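Carbohydrate-binding protein (Flavonifractor plautii, PDB 6N1B) is an N-acetylgalactosamine deacetylase that probably removes the acetyl group from the N-acetylgalactosamine of the A blood antigen. Local coordinates at residues A131-W136 with L152-D157; A46-Q51 with S381-I386; G316-L321 with M400-D405. One frame throughout, in Å; residues are numbered along the deposited sequence.

Contact 1: A131-W136 with L152-D157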
loop_
_atom_site.group_PDB
_atom_site.type_symbol
_atom_site.label_atom_id
_atom_site.label_comp_id
_atom_site.label_asym_id
_atom_site.label_seq_id
_atom_site.Cartn_x
_atom_site.Cartn_y
_atom_site.Cartn_z
ATOM N N ALA A 131 -1.836 6.681 -17.912
ATOM C CA ALA A 131 -0.493 6.433 -17.328
ATOM C C ALA A 131 -0.655 6.026 -15.873
ATOM O O ALA A 131 -1.620 6.471 -15.227
ATOM C CB ALA A 131 0.396 7.664 -17.396
ATOM N N MET A 132 0.225 5.186 -15.372
ATOM C CA MET A 132 0.336 4.891 -13.946
ATOM C C MET A 132 1.322 5.825 -13.277
ATOM O O MET A 132 2.369 6.181 -13.797
ATOM C CB MET A 132 0.825 3.424 -13.741
ATOM C CG MET A 132 -0.180 2.339 -14.233
ATOM S SD MET A 132 -1.648 2.259 -13.242
ATOM C CE MET A 132 -2.475 0.971 -14.187
ATOM N N MET A 133 0.925 6.170 -12.012
ATOM C CA MET A 133 1.733 7.049 -11.151
ATOM C C MET A 133 2.071 6.240 -9.867
ATOM O O MET A 133 1.162 5.939 -9.129
ATOM C CB MET A 133 0.927 8.291 -10.795
ATOM C CG MET A 133 0.413 9.092 -11.987
ATOM S SD MET A 133 -0.614 10.509 -11.541
ATOM C CE MET A 133 0.621 11.679 -10.976
ATOM N N ALA A 134 3.359 5.855 -9.758
ATOM C CA ALA A 134 3.765 5.028 -8.654
ATOM C C ALA A 134 4.557 5.919 -7.620
ATOM O O ALA A 134 5.625 6.472 -7.967
ATOM C CB ALA A 134 4.689 3.900 -9.139
ATOM N N TYR A 135 3.986 6.037 -6.428
ATOM C CA TYR A 135 4.573 6.817 -5.333
ATOM C C TYR A 135 5.256 5.893 -4.347
ATOM O O TYR A 135 4.837 4.731 -4.176
ATOM C CB TYR A 135 3.446 7.559 -4.603
ATOM C CG TYR A 135 2.727 8.606 -5.446
ATOM C CD1 TYR A 135 1.626 8.272 -6.218
ATOM C CD2 TYR A 135 3.081 9.940 -5.397
ATOM C CE1 TYR A 135 0.970 9.239 -6.943
ATOM C CE2 TYR A 135 2.428 10.927 -6.109
ATOM C CZ TYR A 135 1.314 10.554 -6.848
ATOM O OH TYR A 135 0.615 11.488 -7.577
ATOM N N TRP A 136 6.226 6.407 -3.622
ATOM C CA TRP A 136 6.792 5.664 -2.467
ATOM C C TRP A 136 7.447 6.688 -1.535
ATOM O O TRP A 136 7.530 7.874 -1.833
ATOM C CB TRP A 136 7.775 4.572 -2.889
ATOM C CG TRP A 136 9.073 5.089 -3.421
ATOM C CD1 TRP A 136 10.246 5.252 -2.707
ATOM C CD2 TRP A 136 9.365 5.527 -4.745
ATOM N NE1 TRP A 136 11.235 5.806 -3.480
ATOM C CE2 TRP A 136 10.718 5.945 -4.752
ATOM C CE3 TRP A 136 8.638 5.649 -5.921
ATOM C CZ2 TRP A 136 11.311 6.475 -5.851
ATOM C CZ3 TRP A 136 9.272 6.161 -7.048
ATOM C CH2 TRP A 136 10.590 6.553 -7.029
ATOM N N LEU A 152 8.088 9.754 -6.847
ATOM C CA LEU A 152 7.118 9.393 -7.897
ATOM C C LEU A 152 7.843 8.991 -9.171
ATOM O O LEU A 152 8.790 9.708 -9.628
ATOM C CB LEU A 152 6.240 10.583 -8.166
ATOM C CG LEU A 152 5.322 10.577 -9.380
ATOM C CD1 LEU A 152 4.276 9.458 -9.323
ATOM C CD2 LEU A 152 4.642 11.924 -9.545
ATOM N N ARG A 153 7.414 7.854 -9.711
ATOM C CA ARG A 153 7.808 7.467 -11.099
ATOM C C ARG A 153 6.506 7.165 -11.834
ATOM O O ARG A 153 5.591 6.553 -11.305
ATOM C CB ARG A 153 8.692 6.195 -11.096
ATOM C CG ARG A 153 10.155 6.490 -10.689
ATOM C CD ARG A 153 10.976 5.199 -10.564
ATOM N NE ARG A 153 12.364 5.480 -10.207
ATOM C CZ ARG A 153 13.395 5.589 -11.048
ATOM N NH1 ARG A 153 13.247 5.414 -12.344
ATOM N NH2 ARG A 153 14.617 5.866 -10.558
ATOM N N ILE A 154 6.478 7.579 -13.129
ATOM C CA ILE A 154 5.289 7.429 -13.982
ATOM C C ILE A 154 5.631 6.484 -15.143
ATOM O O ILE A 154 6.811 6.426 -15.601
ATOM C CB ILE A 154 4.901 8.828 -14.519
ATOM C CG1 ILE A 154 4.417 9.718 -13.374
ATOM C CG2 ILE A 154 3.874 8.788 -15.662
ATOM C CD1 ILE A 154 4.357 11.197 -13.661
ATOM N N SER A 155 4.607 5.735 -15.607
ATOM C CA SER A 155 4.834 4.892 -16.768
ATOM C C SER A 155 3.647 5.002 -17.724
ATOM O O SER A 155 2.473 5.007 -17.285
ATOM C CB SER A 155 4.981 3.421 -16.340
ATOM O OG SER A 155 5.256 2.536 -17.438
ATOM N N TYR A 156 3.989 5.022 -19.027
ATOM C CA TYR A 156 3.055 4.888 -20.098
ATOM C C TYR A 156 2.852 3.446 -20.625
ATOM O O TYR A 156 1.752 3.133 -21.157
ATOM C CB TYR A 156 3.398 5.804 -21.249
ATOM C CG TYR A 156 3.463 7.258 -20.956
ATOM C CD1 TYR A 156 2.253 7.975 -20.737
ATOM C CD2 TYR A 156 4.605 7.986 -20.900
ATOM C CE1 TYR A 156 2.279 9.365 -20.572
ATOM C CE2 TYR A 156 4.654 9.389 -20.736
ATOM C CZ TYR A 156 3.458 10.077 -20.584
ATOM O OH TYR A 156 3.450 11.439 -20.435
ATOM N N ASP A 157 3.938 2.687 -20.581
ATOM C CA ASP A 157 3.991 1.391 -21.248
ATOM C C ASP A 157 4.052 0.215 -20.316
ATOM O O ASP A 157 3.989 -0.925 -20.761
ATOM C CB ASP A 157 5.187 1.315 -22.268
ATOM C CG ASP A 157 6.543 1.365 -21.611
ATOM O OD1 ASP A 157 6.656 1.408 -20.376
ATOM O OD2 ASP A 157 7.530 1.394 -22.395
#
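L152 and Y135 run alongside each other in the same direction, and the CD1 methyl of L152 makes a CH-pi contact over the middle of the Y135 ring, 3.9 Å from its centroid and 6° off the ring normal. The leucine sets CG trans to the amide nitrogen (chi1 169°), which swings the branch toward strand 131-140 and brings CD1 over the tyrosine; the same CD1 also meets M133 CB at 3.8 Å. A compact branched residue suits this spot, since one methyl serves two neighbours.

W136 and R153 meet differently. The outer corner of the indole, CH2, touches R153 CG at 3.7 Å, and the indole and guanidinium planes are 22° apart, with CH2 near the guanidinium plane. The arginine chain, straight from CG to NE, thus offers its methylenes to the indole while its charged end goes on to E108 and the carbonyls of W161 and G188. Small A131 admits I154 CG2 at 4.0 Å and Y156 CD1 at 3.8 Å to its CB.

The strands themselves run antiparallel. M132 with S155 and A134 with R153 are hydrogen-bonded pairs whose side chains share one face of the sheet, A134 N lying 2.8 Å from R153 O; M133 with I154 and Y135 with L152 are non-hydrogen-bonded and share the other.

The two strands form a hairpin at the centre of a four-stranded antiparallel sheet, consistent with a propeller blade. Strand 116-126 flanks 131-140, strand 193-198 flanks 148-155, and W174 of strand 173-174 packs on A131, M133 and I154.

Contact 2: A46-Q51 with S381-I386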
loop_
_atom_site.group_PDB
_atom_site.type_symbol
_atom_site.label_atom_id
_atom_site.label_comp_id
_atom_site.label_asym_id
_atom_site.label_seq_id
_atom_site.Cartn_x
_atom_site.Cartn_y
_atom_site.Cartn_z
ATOM N N ALA A 46 21.219 -15.258 4.068
ATOM C CA ALA A 46 20.647 -15.267 5.431
ATOM C C ALA A 46 19.130 -15.067 5.502
ATOM O O ALA A 46 18.523 -15.011 6.607
ATOM C CB ALA A 46 21.314 -14.249 6.319
ATOM N N HIS A 47 18.490 -15.004 4.302
ATOM C CA HIS A 47 17.040 -14.779 4.201
ATOM C C HIS A 47 16.380 -15.545 3.124
ATOM O O HIS A 47 16.932 -15.695 2.009
ATOM C CB HIS A 47 16.745 -13.265 3.942
ATOM C CG HIS A 47 17.208 -12.380 5.038
ATOM N ND1 HIS A 47 16.512 -12.319 6.222
ATOM C CD2 HIS A 47 18.253 -11.538 5.146
ATOM C CE1 HIS A 47 17.162 -11.448 7.044
ATOM N NE2 HIS A 47 18.229 -10.974 6.413
ATOM N N ALA A 48 15.215 -16.100 3.454
ATOM C CA ALA A 48 14.431 -16.797 2.391
ATOM C C ALA A 48 14.038 -15.814 1.295
ATOM O O ALA A 48 13.829 -14.578 1.538
ATOM C CB ALA A 48 13.172 -17.384 2.989
ATOM N N ASP A 49 13.981 -16.296 0.079
ATOM C CA ASP A 49 13.667 -15.516 -1.102
ATOM C C ASP A 49 12.222 -15.007 -1.058
ATOM O O ASP A 49 11.356 -15.572 -0.463
ATOM C CB ASP A 49 13.834 -16.426 -2.336
ATOM C CG ASP A 49 15.267 -16.704 -2.742
ATOM O OD1 ASP A 49 16.210 -16.052 -2.283
ATOM O OD2 ASP A 49 15.429 -17.623 -3.565
ATOM N N ASP A 50 11.972 -13.981 -1.914
ATOM C CA ASP A 50 10.639 -13.613 -2.301
ATOM C C ASP A 50 9.738 -13.126 -1.123
ATOM O O ASP A 50 8.520 -13.232 -1.171
ATOM C CB ASP A 50 9.929 -14.630 -3.144
ATOM C CG ASP A 50 10.660 -14.933 -4.426
ATOM O OD1 ASP A 50 11.293 -14.038 -4.975
ATOM O OD2 ASP A 50 10.722 -16.105 -4.832
ATOM N N GLN A 51 10.400 -12.577 -0.085
ATOM C CA GLN A 51 9.678 -11.916 0.986
ATOM C C GLN A 51 9.273 -10.477 0.528
ATOM O O GLN A 51 10.125 -9.770 -0.007
ATOM C CB GLN A 51 10.472 -11.903 2.284
ATOM C CG GLN A 51 10.788 -13.300 2.825
ATOM C CD GLN A 51 11.528 -13.215 4.107
ATOM O OE1 GLN A 51 10.953 -12.682 5.075
ATOM N NE2 GLN A 51 12.773 -13.673 4.151
ATOM N N SER A 381 18.597 -18.094 8.697
ATOM C CA SER A 381 19.117 -17.800 10.004
ATOM C C SER A 381 18.730 -16.376 10.544
ATOM O O SER A 381 18.547 -16.280 11.749
ATOM C CB SER A 381 20.649 -17.887 9.965
ATOM O OG SER A 381 21.129 -17.024 8.941
ATOM N N GLU A 382 18.591 -15.401 9.677
ATOM C CA GLU A 382 18.284 -14.062 10.071
ATOM C C GLU A 382 16.832 -13.753 9.744
ATOM O O GLU A 382 16.461 -12.565 9.914
ATOM C CB GLU A 382 19.296 -13.053 9.511
ATOM C CG GLU A 382 20.673 -13.356 10.023
ATOM C CD GLU A 382 21.736 -12.350 9.629
ATOM O OE1 GLU A 382 21.422 -11.204 9.292
ATOM O OE2 GLU A 382 22.903 -12.726 9.898
ATOM N N ASP A 383 16.022 -14.741 9.387
ATOM C CA ASP A 383 14.586 -14.533 9.241
ATOM C C ASP A 383 13.916 -14.588 10.610
ATOM O O ASP A 383 13.317 -15.600 10.973
ATOM C CB ASP A 383 14.028 -15.554 8.297
ATOM C CG ASP A 383 14.332 -15.330 6.837
ATOM O OD1 ASP A 383 14.559 -14.145 6.442
ATOM O OD2 ASP A 383 14.483 -16.379 6.122
ATOM N N ASP A 384 14.005 -13.510 11.365
ATOM C CA ASP A 384 13.342 -13.444 12.627
ATOM C C ASP A 384 11.824 -13.579 12.521
ATOM O O ASP A 384 11.088 -14.099 13.386
ATOM C CB ASP A 384 13.672 -12.160 13.425
ATOM C CG ASP A 384 15.128 -11.917 13.572
ATOM O OD1 ASP A 384 15.871 -12.815 14.000
ATOM O OD2 ASP A 384 15.621 -10.891 13.139
ATOM N N ARG A 385 11.328 -13.049 11.352
ATOM C CA ARG A 385 9.954 -13.152 10.902
ATOM C C ARG A 385 10.040 -13.320 9.357
ATOM O O ARG A 385 11.130 -13.167 8.809
ATOM C CB ARG A 385 9.224 -11.784 11.244
ATOM C CG ARG A 385 9.219 -11.464 12.711
ATOM C CD ARG A 385 8.461 -10.193 13.033
ATOM N NE ARG A 385 8.513 -9.989 14.478
ATOM C CZ ARG A 385 8.614 -8.829 15.077
ATOM N NH1 ARG A 385 8.677 -7.684 14.438
ATOM N NH2 ARG A 385 8.774 -8.879 16.400
ATOM N N ILE A 386 8.913 -13.665 8.778
ATOM C CA ILE A 386 8.816 -13.801 7.325
ATOM C C ILE A 386 7.678 -12.898 6.851
ATOM O O ILE A 386 6.611 -12.838 7.412
ATOM C CB ILE A 386 8.547 -15.255 6.891
ATOM C CG1 ILE A 386 9.707 -16.175 7.200
ATOM C CG2 ILE A 386 8.199 -15.366 5.410
ATOM C CD1 ILE A 386 10.926 -16.036 6.282
HETATM O O HOH W 1 20.167 -9.618 7.646
HETATM O O HOH W 2 12.869 -11.731 7.197
#
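D383 OD1 takes two hydrogen bonds from segment 46-51: one from H47 ND1 at 2.7 Å, the other from Q51 NE2 at 2.9 Å. The donors arrive from opposite faces of the carboxylate, each well out of its plane, 38° for the histidine and 56° for the glutamine. Both donors, by contrast, keep the oxygen close to their own ring or amide plane, and both bonds are fairly straight at the hydrogen. The second oxygen, OD2, turns its syn lone pair to A48 N at 2.8 Å and also receives K380 N. An aspartate suits this place: its short side chain fixes a carboxylate against a loop that supplies donors from three residues, and these bonds hold the group against rotation.

Q51 is positioned in turn by A48 O, 3.0 Å from its NE2, so that both amide protons are used. Its chain reaches out extended beyond CG (chi2 -178°), and the carbonyl end, OE1, accepts from W387 N, with the CD1 methyl of I386 packed 3.6 Å from Q51 CD. Nearer the surface, A46 O accepts E382 N, while A46 CB lies against the E382 carboxylate carbon. A water in the H47 ring plane donates to E382 OE1 at 2.6 Å and is also hydrogen-bonded to H47 NE2.

D384 forms a salt bridge with R79, a residue of the glycan pocket, and R385 makes a cation-pi contact with F332, its side chain lying near the bound beta-D-galactopyranose. A histidine-carboxylate hydrogen bond, with D383 at the centre of an inverse gamma turn, thus joins the loop before strand 52-60 to the turn leading into strand 385-395, beside the rim of the glycan-binding site.

Contact 3: G316-L321 with M400-D405; sequences GTKPLL and MRVLLD
The polar contacts gather on K318, whose ammonium reaches the C-terminal end of helix 396-404. K318 NZ donates to V402 O at 2.9 Å, tilted from the carbonyl plane, and forms a long, weak salt bridge with D405 OD2 at 3.4 Å. The lysine side chain, bent at chi3 (60°), crosses those of V402 and D405 at about a right angle. V402 O is shared: D405 N also bonds to it, from the opposite face of its plane, as part of the Schellman motif that ends the helix. D405 has the positive phi of that motif.

A single water links the backbones, accepting from T317 N and donating to L403 O at 2.6 Å. The same carbonyl is approached by G316 CA at 3.4 Å in a C-H...O contact. Glycine suits this position: its phi is positive, and the absence of a side chain lets its CA come up to L403 O.

Leucine methyls pack on the backbone of the loop. L403 has the largest area buried against segment 316-321; its CD2 lies 3.5 Å from K318 O and close to P319 O, and L404 CD2 rests near G316 N. The apolar side-chain pair is L403 CD1 with L320 CD1, 4.4 Å apart; L403 also packs on L303 of strand 300-306.

The terminal carbonyls of a helix carry partial negative charge, so the lysine ammonium is expected to interact favourably with them, D405 offering it a second, weak negative partner.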
loop_
_atom_site.group_PDB
_atom_site.type_symbol
_atom_site.label_atom_id
_atom_site.label_comp_id
_atom_site.label_asym_id
_atom_site.label_seq_id
_atom_site.Cartn_x
_atom_site.Cartn_y
_atom_site.Cartn_z
ATOM N N GLY A 316 -17.980 -0.047 12.995
ATOM C CA GLY A 316 -18.046 -0.995 14.072
ATOM C C GLY A 316 -16.869 -0.892 15.056
ATOM O O GLY A 316 -15.984 -0.046 14.836
ATOM N N THR A 317 -16.797 -1.775 16.013
ATOM C CA THR A 317 -15.751 -1.934 16.934
ATOM C C THR A 317 -14.753 -3.025 16.558
ATOM O O THR A 317 -13.657 -3.169 17.102
ATOM C CB THR A 317 -16.212 -2.190 18.376
ATOM O OG1 THR A 317 -17.004 -3.377 18.360
ATOM C CG2 THR A 317 -16.999 -1.054 18.883
ATOM N N LYS A 318 -15.247 -3.961 15.674
ATOM C CA LYS A 318 -14.577 -5.170 15.393
ATOM C C LYS A 318 -13.503 -5.007 14.306
ATOM O O LYS A 318 -13.702 -4.238 13.360
ATOM C CB LYS A 318 -15.608 -6.264 14.981
ATOM C CG LYS A 318 -16.515 -6.607 16.169
ATOM C CD LYS A 318 -17.723 -7.429 15.796
ATOM C CE LYS A 318 -17.359 -8.738 15.194
ATOM N NZ LYS A 318 -18.703 -9.491 14.934
ATOM N N PRO A 319 -12.441 -5.811 14.342
ATOM C CA PRO A 319 -11.428 -5.779 13.264
ATOM C C PRO A 319 -11.968 -6.334 11.979
ATOM O O PRO A 319 -12.785 -7.254 11.948
ATOM C CB PRO A 319 -10.276 -6.639 13.789
ATOM C CG PRO A 319 -10.945 -7.502 14.804
ATOM C CD PRO A 319 -12.097 -6.774 15.354
ATOM N N LEU A 320 -11.518 -5.728 10.889
ATOM C CA LEU A 320 -11.733 -6.261 9.578
ATOM C C LEU A 320 -10.856 -7.492 9.327
ATOM O O LEU A 320 -11.332 -8.413 8.580
ATOM C CB LEU A 320 -11.384 -5.147 8.521
ATOM C CG LEU A 320 -11.462 -5.460 7.071
ATOM C CD1 LEU A 320 -12.923 -5.775 6.691
ATOM C CD2 LEU A 320 -10.908 -4.334 6.217
ATOM N N LEU A 321 -9.670 -7.581 9.839
ATOM C CA LEU A 321 -8.798 -8.718 9.575
ATOM C C LEU A 321 -7.845 -8.767 10.760
ATOM O O LEU A 321 -7.287 -7.727 11.160
ATOM C CB LEU A 321 -8.057 -8.601 8.261
ATOM C CG LEU A 321 -7.511 -9.881 7.626
ATOM C CD1 LEU A 321 -8.678 -10.761 7.227
ATOM C CD2 LEU A 321 -6.611 -9.589 6.489
ATOM N N MET A 400 -19.922 -5.959 6.293
ATOM C CA MET A 400 -20.560 -4.918 7.170
ATOM C C MET A 400 -21.376 -5.578 8.297
ATOM O O MET A 400 -21.315 -5.105 9.431
ATOM C CB MET A 400 -21.431 -4.041 6.334
ATOM C CG MET A 400 -20.672 -3.146 5.351
ATOM S SD MET A 400 -19.594 -1.915 6.100
ATOM C CE MET A 400 -20.820 -0.724 6.631
ATOM N N ARG A 401 -22.046 -6.664 7.991
ATOM C CA ARG A 401 -22.876 -7.350 9.004
ATOM C C ARG A 401 -21.953 -7.831 10.154
ATOM O O ARG A 401 -22.286 -7.693 11.379
ATOM C CB ARG A 401 -23.663 -8.513 8.426
ATOM C CG ARG A 401 -24.739 -8.046 7.530
ATOM C CD ARG A 401 -25.485 -9.185 6.853
ATOM N NE ARG A 401 -26.579 -8.610 6.139
ATOM C CZ ARG A 401 -27.395 -9.267 5.378
ATOM N NH1 ARG A 401 -27.300 -10.589 5.199
ATOM N NH2 ARG A 401 -28.365 -8.651 4.818
ATOM N N VAL A 402 -20.792 -8.366 9.793
ATOM C CA VAL A 402 -19.870 -8.826 10.827
ATOM C C VAL A 402 -19.303 -7.626 11.578
ATOM O O VAL A 402 -19.257 -7.621 12.835
ATOM C CB VAL A 402 -18.739 -9.678 10.281
ATOM C CG1 VAL A 402 -17.684 -10.008 11.289
ATOM C CG2 VAL A 402 -19.306 -10.958 9.655
ATOM N N LEU A 403 -18.823 -6.585 10.887
ATOM C CA LEU A 403 -18.246 -5.465 11.563
ATOM C C LEU A 403 -19.165 -4.776 12.546
ATOM O O LEU A 403 -18.733 -4.298 13.627
ATOM C CB LEU A 403 -17.738 -4.468 10.541
ATOM C CG LEU A 403 -16.597 -4.883 9.626
ATOM C CD1 LEU A 403 -16.284 -3.776 8.614
ATOM C CD2 LEU A 403 -15.359 -5.226 10.433
ATOM N N LEU A 404 -20.450 -4.667 12.155
ATOM C CA LEU A 404 -21.407 -3.953 12.930
ATOM C C LEU A 404 -22.187 -4.868 13.877
ATOM O O LEU A 404 -23.055 -4.383 14.639
ATOM C CB LEU A 404 -22.436 -3.304 11.983
ATOM C CG LEU A 404 -21.900 -2.195 11.121
ATOM C CD1 LEU A 404 -22.853 -1.826 10.009
ATOM C CD2 LEU A 404 -21.528 -0.984 11.975
ATOM N N ASP A 405 -21.911 -6.145 13.872
ATOM C CA ASP A 405 -22.721 -7.118 14.641
ATOM C C ASP A 405 -24.188 -6.947 14.375
ATOM O O ASP A 405 -25.007 -6.892 15.299
ATOM C CB ASP A 405 -22.510 -7.032 16.134
ATOM C CG ASP A 405 -22.186 -8.242 16.703
ATOM O OD1 ASP A 405 -23.019 -9.144 16.596
ATOM O OD2 ASP A 405 -21.029 -8.262 17.106
HETATM O O HOH W 3 -19.323 -3.391 16.037
#

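From the N terminus, residues 46-51 come first and wait until 381-386 to close contact 2, a span that takes in most of the modelled chain. Within it, contact 1 closes a short hairpin loop between 131-136 and 152-157, local to one sheet. Next, 316-321 opens contact 3 before contact 2 has closed, and 400-405 completes it afterwards, so contacts 2 and 3 cross while contacts 1 and 3 follow in series. Contact 2 ties an N-terminal loop to the start of strand 385-395; contact 3 ties helix 396-404, which follows that strand, to the loop after strand 313-314. Contacts 1 and 3 lie on opposite sides of the chain's centre, their centres 34 Å apart.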